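NreA protein (Staphylococcus carnosus subsp. carnosus TM300, PDB 4IUH) functions as a cytosolic GAF-domain nitrate receptor in the nitrate regulation system of staphylococci. Local coordinates at residues R33-F38 / N153-S158. Sequence-based numbering, arbitrary orientation.
Sequences RETEKF and NQRLGS
A surface salt bridge at the C-terminal end of helix 25-36 of the GAF domain ties Glu36 to Arg155, which lies in the loop region following strand 128-138. The arginine reaches across with a chain extended from CG to NE, its CG anti to the backbone N, and delivers the far end of the guanidinium to a single carboxylate oxygen. Arg155 NH1 stands 2.6 Å from Glu36 OE2, and Arg155 NH2 gives a second hydrogen bond to that same Glu36 OE2 at 2.7 Å. Both bonds are bent, at 144° and 137°. The oxygen lies almost in the guanidinium plane, but the carboxylate is turned 71° against it; NH2 uses the anti lone pair of OE2, and NH1 comes from above the carboxylate plane. Glu36 presents this oxygen through a chain bent at its second torsion.

Thr35 OG1 lies beyond NH2, nearly in line with its bond to CZ, 2.6 Å from Arg155 NH2; this hydroxyl is hydrogen-bonded to the carbonyl of Glu31, one turn back in the helix. Arg155 NH2 also forms a salt bridge with Glu31, so two acidic side chains of the helix probably balance the arginine charge. Phe150 touches the side chains of both Glu36 and Arg155, while Leu156 packs on Ala28 and Ile32. Just beyond the bridge the helix closes in a Schellman motif, with Lys37 at positive phi and Phe38 N bonded to Arg33 O at 3.0 Å. The arrangement is an end-on salt bridge with both terminal nitrogens on one oxygen, joining the loop after strand 128-138 to the end of helix 25-36.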
# COMPACT_ATOMS: atom_id res chain seq x y z
N ARG A 33 2.61 -9.95 -5.58
CA ARG A 33 1.35 -10.43 -5.05
C ARG A 33 1.20 -11.95 -5.19
O ARG A 33 0.85 -12.63 -4.23
CB ARG A 33 0.16 -9.73 -5.71
CG ARG A 33 -1.17 -10.02 -5.04
CD ARG A 33 -2.33 -9.53 -5.87
NE ARG A 33 -2.42 -10.21 -7.16
CZ ARG A 33 -2.98 -11.41 -7.33
NH1 ARG A 33 -3.51 -12.05 -6.31
NH2 ARG A 33 -3.01 -11.95 -8.54
N GLU A 34 1.47 -12.45 -6.39
CA GLU A 34 1.32 -13.88 -6.68
C GLU A 34 2.28 -14.72 -5.84
O GLU A 34 1.87 -15.69 -5.21
CB GLU A 34 1.59 -14.15 -8.16
CG GLU A 34 0.59 -13.54 -9.13
CD GLU A 34 1.06 -13.60 -10.58
OE1 GLU A 34 2.21 -14.03 -10.83
OE2 GLU A 34 0.27 -13.22 -11.48
N THR A 35 3.55 -14.34 -5.85
CA THR A 35 4.59 -15.12 -5.20
C THR A 35 4.51 -15.07 -3.67
O THR A 35 4.84 -16.04 -3.00
CB THR A 35 5.99 -14.68 -5.65
OG1 THR A 35 6.15 -13.28 -5.40
CG2 THR A 35 6.19 -14.95 -7.14
N GLU A 36 4.08 -13.94 -3.12
CA GLU A 36 3.98 -13.82 -1.66
C GLU A 36 2.63 -14.31 -1.14
O GLU A 36 2.40 -14.35 0.06
CB GLU A 36 4.26 -12.39 -1.20
CG GLU A 36 5.61 -11.84 -1.65
CD GLU A 36 6.79 -12.59 -1.05
OE1 GLU A 36 6.71 -12.93 0.15
OE2 GLU A 36 7.78 -12.84 -1.77
N LYS A 37 1.76 -14.69 -2.07
CA LYS A 37 0.43 -15.22 -1.76
C LYS A 37 -0.48 -14.20 -1.06
O LYS A 37 -1.01 -14.46 0.02
CB LYS A 37 0.51 -16.51 -0.94
CG LYS A 37 0.94 -17.74 -1.72
CD LYS A 37 2.45 -17.79 -1.92
CE LYS A 37 2.87 -19.03 -2.72
NZ LYS A 37 4.28 -18.93 -3.21
N PHE A 38 -0.64 -13.04 -1.69
CA PHE A 38 -1.61 -12.05 -1.22
C PHE A 38 -2.83 -12.01 -2.16
O PHE A 38 -2.72 -12.30 -3.35
CB PHE A 38 -0.96 -10.67 -1.13
CG PHE A 38 -0.17 -10.45 0.13
CD1 PHE A 38 -0.78 -9.99 1.28
CD2 PHE A 38 1.20 -10.68 0.15
CE1 PHE A 38 -0.06 -9.77 2.44
CE2 PHE A 38 1.93 -10.46 1.30
CZ PHE A 38 1.30 -10.01 2.45
N ASN A 153 13.48 -3.85 -1.54
CA ASN A 153 14.71 -3.69 -2.32
C ASN A 153 14.99 -4.76 -3.37
O ASN A 153 14.86 -5.96 -3.11
CB ASN A 153 15.91 -3.57 -1.38
CG ASN A 153 15.67 -2.58 -0.24
OD1 ASN A 153 14.54 -2.38 0.19
ND2 ASN A 153 16.75 -1.97 0.24
N GLN A 154 15.36 -4.30 -4.56
CA GLN A 154 15.64 -5.15 -5.71
C GLN A 154 14.46 -6.05 -6.06
O GLN A 154 14.63 -7.24 -6.31
CB GLN A 154 16.92 -5.97 -5.49
N ARG A 155 13.26 -5.48 -6.08
CA ARG A 155 12.08 -6.24 -6.44
C ARG A 155 10.98 -5.33 -6.99
O ARG A 155 9.96 -5.79 -7.49
CB ARG A 155 11.56 -7.05 -5.25
CG ARG A 155 10.86 -8.33 -5.66
CD ARG A 155 10.53 -9.19 -4.46
NE ARG A 155 9.53 -10.19 -4.80
CZ ARG A 155 9.01 -11.05 -3.92
NH1 ARG A 155 9.40 -11.02 -2.66
NH2 ARG A 155 8.09 -11.92 -4.32
N LEU A 156 11.22 -4.03 -6.89
CA LEU A 156 10.26 -3.04 -7.37
C LEU A 156 11.01 -1.83 -7.90
O LEU A 156 10.82 -0.71 -7.43
CB LEU A 156 9.31 -2.64 -6.23
CG LEU A 156 8.00 -1.98 -6.66
CD1 LEU A 156 7.15 -2.95 -7.45
CD2 LEU A 156 7.24 -1.46 -5.45
N GLY A 157 11.87 -2.06 -8.88
CA GLY A 157 12.62 -0.99 -9.52
C GLY A 157 13.65 -0.33 -8.62
O GLY A 157 14.45 -1.01 -7.98
N SER A 158 13.62 1.00 -8.58
CA SER A 158 14.59 1.77 -7.82
C SER A 158 14.13 2.03 -6.39
O SER A 158 14.83 2.67 -5.61
CB SER A 158 14.87 3.10 -8.52
OG SER A 158 13.74 3.97 -8.45